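Local coordinates for putative acetyltransferase Ta0821 (Thermoplasma acidophilum DSM 1728, PDB 3C26), which is a putative acetyltransferase of the GNAT family that probably transfers acyl groups, at residues A[171-175]-A[243-247]; A[118-124]-A[260-266]. All blocks are in the same frame, centred on the assembly; numbering follows the deposited sequence.

How the contacts relate
Contact 2 is a strand pairing and contact 1 a side-chain junction. Both are partly buried, with contact 2 nearer the centre of the chain (about 11 Å against about 15 Å, centre to centre). Their centres lie about 16 Å apart, and they do not touch. In contact 2 the backbones of 118-124 and 260-266 bond to each other directly, with a salt bridge on one face and largely apolar packing against helices on the other. In contact 1 the backbones of 171-175 and 243-247 stay apart, and one arginine spans the gap. Helix 245-248 of contact 1 precedes strand 258-265 of contact 2 in the chain. Tyr181 joins the two by bonding both Arg244 and Arg121.

Contact 1 of 2, residues A[171-175]-A[243-247]; sequences RWRCF and VRKAL. With EDO (1,2-ethanediol), chain F.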
loop_
_atom_site.group_PDB
_atom_site.type_symbol
_atom_site.label_atom_id
_atom_site.label_comp_id
_atom_site.label_asym_id
_atom_site.label_seq_id
_atom_site.Cartn_x
_atom_site.Cartn_y
_atom_site.Cartn_z
ATOM N N ARG A 171 20.765 6.605 21.349
ATOM C CA ARG A 171 19.840 7.030 22.371
ATOM C C ARG A 171 18.580 6.230 22.483
ATOM O O ARG A 171 17.716 6.530 23.322
ATOM C CB ARG A 171 19.464 8.496 22.073
ATOM C CG ARG A 171 20.530 9.523 22.430
ATOM C CD ARG A 171 20.292 10.108 23.809
ATOM N NE ARG A 171 20.387 9.092 24.863
ATOM C CZ ARG A 171 21.514 8.472 25.205
ATOM N NH1 ARG A 171 22.638 8.721 24.562
ATOM N NH2 ARG A 171 21.520 7.588 26.171
ATOM N N TRP A 172 18.446 5.239 21.611
ATOM C CA TRP A 172 17.310 4.340 21.689
ATOM C C TRP A 172 17.658 3.155 22.582
ATOM O O TRP A 172 18.825 2.747 22.663
ATOM C CB TRP A 172 16.936 3.823 20.322
ATOM C CG TRP A 172 16.434 4.892 19.520
ATOM C CD1 TRP A 172 17.133 5.655 18.629
ATOM C CD2 TRP A 172 15.143 5.436 19.595
ATOM N NE1 TRP A 172 16.325 6.607 18.113
ATOM C CE2 TRP A 172 15.085 6.486 18.688
ATOM C CE3 TRP A 172 13.995 5.105 20.319
ATOM C CZ2 TRP A 172 13.933 7.227 18.491
ATOM C CZ3 TRP A 172 12.854 5.827 20.092
ATOM C CH2 TRP A 172 12.840 6.886 19.215
ATOM N N ARG A 173 16.655 2.674 23.305
ATOM C CA ARG A 173 16.803 1.529 24.200
ATOM C C ARG A 173 15.850 0.418 23.920
ATOM O O ARG A 173 15.866 -0.569 24.612
ATOM C CB ARG A 173 16.572 1.918 25.637
ATOM C CG ARG A 173 17.768 1.900 26.452
ATOM C CD ARG A 173 18.707 2.871 25.957
ATOM N NE ARG A 173 20.031 2.624 26.502
ATOM C CZ ARG A 173 21.118 3.171 26.009
ATOM N NH1 ARG A 173 21.041 3.990 24.941
ATOM N NH2 ARG A 173 22.277 2.879 26.574
ATOM N N CYS A 174 14.937 0.645 22.990
ATOM C CA CYS A 174 14.031 -0.441 22.518
ATOM C C CYS A 174 14.291 -0.556 21.066
ATOM O O CYS A 174 14.455 0.456 20.389
ATOM C CB CYS A 174 12.561 -0.180 22.771
ATOM S SG CYS A 174 12.178 0.137 24.462
ATOM N N PHE A 175 14.361 -1.805 20.623
ATOM C CA PHE A 175 14.755 -2.180 19.277
ATOM C C PHE A 175 14.006 -3.374 18.748
ATOM O O PHE A 175 13.551 -4.213 19.486
ATOM C CB PHE A 175 16.220 -2.688 19.252
ATOM C CG PHE A 175 17.165 -1.948 20.134
ATOM C CD1 PHE A 175 17.332 -2.324 21.459
ATOM C CD2 PHE A 175 17.963 -0.934 19.607
ATOM C CE1 PHE A 175 18.201 -1.666 22.256
ATOM C CE2 PHE A 175 18.856 -0.260 20.415
ATOM C CZ PHE A 175 18.974 -0.626 21.740
ATOM N N VAL A 243 12.364 0.831 8.825
ATOM C CA VAL A 243 13.070 1.982 9.398
ATOM C C VAL A 243 12.262 2.681 10.466
ATOM O O VAL A 243 11.113 2.956 10.283
ATOM C CB VAL A 243 13.480 2.992 8.294
ATOM C CG1 VAL A 243 14.329 4.122 8.869
ATOM C CG2 VAL A 243 14.269 2.299 7.193
ATOM N N ARG A 244 12.889 2.909 11.617
ATOM C CA ARG A 244 12.197 3.519 12.716
ATOM C C ARG A 244 11.644 4.872 12.270
ATOM O O ARG A 244 12.327 5.665 11.644
ATOM C CB ARG A 244 13.084 3.634 13.974
ATOM C CG ARG A 244 12.274 4.107 15.216
ATOM C CD ARG A 244 13.161 4.557 16.341
ATOM N NE ARG A 244 14.074 3.534 16.842
ATOM C CZ ARG A 244 13.811 2.656 17.806
ATOM N NH1 ARG A 244 12.636 2.586 18.368
ATOM N NH2 ARG A 244 14.750 1.818 18.179
ATOM N N LYS A 245 10.380 5.105 12.586
ATOM C CA LYS A 245 9.646 6.329 12.153
ATOM C C LYS A 245 10.453 7.653 12.235
ATOM O O LYS A 245 10.513 8.450 11.263
ATOM C CB LYS A 245 8.342 6.426 12.940
ATOM C CG LYS A 245 7.458 7.573 12.564
ATOM C CD LYS A 245 7.075 7.476 11.134
ATOM C CE LYS A 245 5.793 8.208 10.829
ATOM N NZ LYS A 245 5.460 8.159 9.367
ATOM N N ALA A 246 11.123 7.846 13.359
ATOM C CA ALA A 246 11.811 9.105 13.616
ATOM C C ALA A 246 12.905 9.317 12.620
ATOM O O ALA A 246 13.239 10.468 12.311
ATOM C CB ALA A 246 12.360 9.191 15.031
ATOM N N LEU A 247 13.444 8.220 12.094
ATOM C CA LEU A 247 14.507 8.291 11.085
ATOM C C LEU A 247 13.947 8.408 9.670
ATOM O O LEU A 247 14.576 8.963 8.755
ATOM C CB LEU A 247 15.345 7.022 11.099
ATOM C CG LEU A 247 16.085 6.581 12.344
ATOM C CD1 LEU A 247 16.987 5.491 11.917
ATOM C CD2 LEU A 247 16.890 7.696 12.892
HETATM C C1 EDO F . 4.182 6.205 7.441
HETATM O O1 EDO F . 4.479 5.869 8.812
HETATM C C2 EDO F . 3.767 4.990 6.604
HETATM O O2 EDO F . 2.344 4.810 6.628
#
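The backbones of 171-175 and 243-247 do not pair, since even the nearest CA atoms, those of Phe175 and Arg244, are 9.1 Å apart. Arg244 crosses this gap. Its CG is anti to the backbone N (chi1 -172°), and a bend at chi3 lays the guanidinium over Trp172. The two flat groups are stacked, with planes only 3° apart and centres 3.9 Å apart. Arg244 NE sits over the middle of the indole. Arg244 CZ makes a cation-pi contact with the six-membered ring. Arg244 CD adds a CH-pi contact over the same ring, 3.5 Å from its centroid. The two side chains run past each other in opposite directions.

At the guanidinium edge, Arg244 NH2 donates to Cys174 O at 2.6 Å. This short bond lies in the carbonyl plane of Cys174. Cys174 belongs to the two-stranded antiparallel hairpin 174-177/180-183, whose strands are tied by the Cys174-Cys183 disulfide. Arg244 is the N-cap residue of the short helix 245-248, directly after strand 237-243. The contact therefore fastens the hairpin to a strand-to-helix junction. Arg244 is buried, and its other donors are also used: NE bonds Asn220 O, while NH1 bonds Tyr181 OH and forms a salt bridge with Glu144. These bonds probably fix the rotation of the guanidinium and keep it flat against the indole. Farther along the indole, Trp172 CZ2 meets Ala246 CB at 4.3 Å. Beside Ala246 in sequence, Lys245 NZ bonds O1 of an ethanediol, probably from the crystallisation liquor.

Contact 2 of 2, residues A[118-124]-A[260-266]; sequences ERLRSAV and TVWEYRY. With NO3 (nitrate ion), chain C; NO3 (nitrate ion), chain D.
Arg121 and Glu263 form a salt bridge, with Arg121 NE 2.8 Å from Glu263 OE1. The N-H points nearly straight at the oxygen (169°), which it meets on the anti side. With chi1 at -178° and the chain extended, Glu263 runs beside Arg121 in the same direction. Arg121 has a second acidic partner, Asp82, which it meets through NH1. Arg119 grips a nitrate, probably from the crystallisation liquor, through NE and NH2. Arg119 NH2 is 2.6 Å from O2 of this nitrate (chain C), and Glu118 N bonds a third oxygen of the same ion.

The backbones bond in the antiparallel hydrogen-bonded pairs Leu120-Tyr264, Ser122-Trp262 and Val124-Thr260. On the face of these residues, Leu120 CD1 lies 3.9 Å from Tyr264 CD1. Leu120 CG also packs 4.0 Å from Tyr266 CE2, and Tyr266 OH bonds Ile110 O. Val124 CG2 comes within 4.0 Å of Trp262 CD1. Helices 101-113 and 129-138 cover this face. Strand 119-125 also pairs in parallel with strand 85-92. Strand 258-265 lies between strands 119-125 and 141-153, antiparallel to both. This is consistent with the place of the last strand in the GNAT fold, inserted between the fifth and sixth.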
loop_
_atom_site.group_PDB
_atom_site.type_symbol
_atom_site.label_atom_id
_atom_site.label_comp_id
_atom_site.label_asym_id
_atom_site.label_seq_id
_atom_site.Cartn_x
_atom_site.Cartn_y
_atom_site.Cartn_z
ATOM N N GLU A 118 4.401 -8.465 32.648
ATOM C CA GLU A 118 3.702 -7.189 32.810
ATOM C C GLU A 118 3.280 -6.575 31.467
ATOM O O GLU A 118 2.399 -5.722 31.420
ATOM C CB GLU A 118 4.570 -6.191 33.556
ATOM C CG GLU A 118 4.574 -6.387 35.075
ATOM C CD GLU A 118 3.182 -6.191 35.702
ATOM O OE1 GLU A 118 2.371 -5.356 35.205
ATOM O OE2 GLU A 118 2.891 -6.877 36.720
ATOM N N ARG A 119 3.920 -7.053 30.397
ATOM C CA ARG A 119 3.750 -6.521 29.029
ATOM C C ARG A 119 3.732 -7.538 27.903
ATOM O O ARG A 119 4.546 -8.470 27.832
ATOM C CB ARG A 119 4.876 -5.500 28.697
ATOM C CG ARG A 119 5.034 -4.336 29.704
ATOM C CD ARG A 119 6.376 -3.571 29.534
ATOM N NE ARG A 119 7.504 -4.376 30.037
ATOM C CZ ARG A 119 8.810 -4.072 29.937
ATOM N NH1 ARG A 119 9.224 -2.958 29.335
ATOM N NH2 ARG A 119 9.718 -4.907 30.440
ATOM N N LEU A 120 2.817 -7.277 26.983
ATOM C CA LEU A 120 2.692 -8.021 25.737
ATOM C C LEU A 120 2.920 -7.018 24.622
ATOM O O LEU A 120 2.498 -5.865 24.707
ATOM C CB LEU A 120 1.295 -8.620 25.544
ATOM C CG LEU A 120 0.692 -9.456 26.667
ATOM C CD1 LEU A 120 -0.776 -9.829 26.337
ATOM C CD2 LEU A 120 1.565 -10.694 26.995
ATOM N N ARG A 121 3.608 -7.487 23.594
ATOM C CA ARG A 121 3.842 -6.707 22.379
ATOM C C ARG A 121 3.510 -7.524 21.150
ATOM O O ARG A 121 3.560 -8.756 21.160
ATOM C CB ARG A 121 5.287 -6.197 22.298
ATOM C CG ARG A 121 5.679 -5.342 23.447
ATOM C CD ARG A 121 6.994 -4.698 23.272
ATOM N NE ARG A 121 7.330 -3.941 24.476
ATOM C CZ ARG A 121 8.406 -4.138 25.235
ATOM N NH1 ARG A 121 9.321 -4.971 24.868
ATOM N NH2 ARG A 121 8.598 -3.414 26.323
ATOM N N SER A 122 3.210 -6.797 20.077
ATOM C CA SER A 122 2.894 -7.408 18.794
ATOM C C SER A 122 3.103 -6.407 17.665
ATOM O O SER A 122 2.874 -5.194 17.822
ATOM C CB SER A 122 1.440 -7.930 18.783
ATOM O OG SER A 122 1.196 -8.883 17.748
ATOM N N ALA A 123 3.473 -6.963 16.508
ATOM C CA ALA A 123 3.683 -6.180 15.340
ATOM C C ALA A 123 2.504 -6.345 14.377
ATOM O O ALA A 123 2.096 -7.468 14.033
ATOM C CB ALA A 123 5.035 -6.540 14.668
ATOM N N VAL A 124 1.955 -5.205 13.966
ATOM C CA VAL A 124 0.800 -5.153 13.051
ATOM C C VAL A 124 1.028 -4.193 11.866
ATOM O O VAL A 124 1.455 -3.074 12.053
ATOM C CB VAL A 124 -0.490 -4.718 13.792
ATOM C CG1 VAL A 124 -1.675 -4.887 12.907
ATOM C CG2 VAL A 124 -0.631 -5.496 15.127
ATOM N N THR A 260 3.907 -1.581 12.506
ATOM C CA THR A 260 3.615 -0.925 13.760
ATOM C C THR A 260 3.748 -1.877 14.911
ATOM O O THR A 260 3.521 -3.080 14.755
ATOM C CB THR A 260 2.164 -0.324 13.744
ATOM O OG1 THR A 260 1.182 -1.368 13.789
ATOM C CG2 THR A 260 1.934 0.571 12.492
ATOM N N VAL A 261 4.140 -1.304 16.050
ATOM C CA VAL A 261 4.287 -2.018 17.335
ATOM C C VAL A 261 3.272 -1.546 18.380
ATOM O O VAL A 261 3.164 -0.371 18.734
ATOM C CB VAL A 261 5.756 -1.910 17.912
ATOM C CG1 VAL A 261 5.944 -2.778 19.182
ATOM C CG2 VAL A 261 6.751 -2.246 16.849
ATOM N N TRP A 262 2.514 -2.531 18.838
ATOM C CA TRP A 262 1.498 -2.400 19.886
ATOM C C TRP A 262 1.901 -3.087 21.193
ATOM O O TRP A 262 2.548 -4.135 21.206
ATOM C CB TRP A 262 0.174 -2.949 19.367
ATOM C CG TRP A 262 -0.379 -2.110 18.240
ATOM C CD1 TRP A 262 0.135 -2.019 16.978
ATOM C CD2 TRP A 262 -1.505 -1.211 18.278
ATOM N NE1 TRP A 262 -0.608 -1.141 16.219
ATOM C CE2 TRP A 262 -1.613 -0.622 16.990
ATOM C CE3 TRP A 262 -2.438 -0.856 19.259
ATOM C CZ2 TRP A 262 -2.616 0.276 16.663
ATOM C CZ3 TRP A 262 -3.431 0.066 18.940
ATOM C CH2 TRP A 262 -3.515 0.627 17.655
ATOM N N GLU A 263 1.528 -2.452 22.288
ATOM C CA GLU A 263 1.766 -2.953 23.612
ATOM C C GLU A 263 0.534 -2.910 24.524
ATOM O O GLU A 263 -0.313 -1.983 24.507
ATOM C CB GLU A 263 2.987 -2.218 24.249
ATOM C CG GLU A 263 3.393 -2.665 25.630
ATOM C CD GLU A 263 4.588 -1.847 26.141
ATOM O OE1 GLU A 263 5.673 -1.988 25.561
ATOM O OE2 GLU A 263 4.424 -1.021 27.071
ATOM N N TYR A 264 0.436 -4.013 25.248
ATOM C CA TYR A 264 -0.576 -4.307 26.255
ATOM C C TYR A 264 0.120 -4.394 27.637
ATOM O O TYR A 264 1.166 -5.048 27.817
ATOM C CB TYR A 264 -1.252 -5.626 25.958
ATOM C CG TYR A 264 -2.310 -6.048 26.978
ATOM C CD1 TYR A 264 -1.942 -6.586 28.217
ATOM C CD2 TYR A 264 -3.670 -5.860 26.719
ATOM C CE1 TYR A 264 -2.920 -6.961 29.150
ATOM C CE2 TYR A 264 -4.631 -6.217 27.634
ATOM C CZ TYR A 264 -4.247 -6.778 28.852
ATOM O OH TYR A 264 -5.228 -7.100 29.772
ATOM N N ARG A 265 -0.482 -3.712 28.602
ATOM C CA ARG A 265 0.008 -3.728 29.999
ATOM C C ARG A 265 -0.992 -4.344 30.952
ATOM O O ARG A 265 -2.126 -3.946 30.976
ATOM C CB ARG A 265 0.228 -2.307 30.476
ATOM C CG ARG A 265 1.370 -1.587 29.792
ATOM C CD ARG A 265 2.682 -1.917 30.468
ATOM N NE ARG A 265 3.510 -0.729 30.719
ATOM C CZ ARG A 265 3.856 -0.287 31.929
ATOM N NH1 ARG A 265 3.491 -0.920 33.041
ATOM N NH2 ARG A 265 4.616 0.780 32.028
ATOM N N TYR A 266 -0.549 -5.296 31.746
ATOM C CA TYR A 266 -1.413 -5.855 32.794
ATOM C C TYR A 266 -1.626 -4.885 33.955
ATOM O O TYR A 266 -2.605 -5.041 34.708
ATOM C CB TYR A 266 -0.897 -7.183 33.309
ATOM C CG TYR A 266 -1.085 -8.285 32.321
ATOM C CD1 TYR A 266 -2.291 -8.963 32.227
ATOM C CD2 TYR A 266 -0.078 -8.625 31.454
ATOM C CE1 TYR A 266 -2.467 -9.946 31.316
ATOM C CE2 TYR A 266 -0.235 -9.648 30.564
ATOM C CZ TYR A 266 -1.423 -10.301 30.494
ATOM O OH TYR A 266 -1.586 -11.325 29.600
ATOM O OXT TYR A 266 -0.841 -3.942 34.163
HETATM N N NO3 C . 7.698 -7.360 31.966
HETATM O O1 NO3 C . 7.367 -8.355 32.861
HETATM O O2 NO3 C . 8.961 -6.795 32.006
HETATM O O3 NO3 C . 6.800 -6.886 31.029
HETATM N N NO3 D . -1.325 -9.634 15.920
HETATM O O1 NO3 D . -1.084 -10.884 16.469
HETATM O O2 NO3 D . -0.252 -8.839 15.494
HETATM O O3 NO3 D . -2.645 -9.192 15.752
#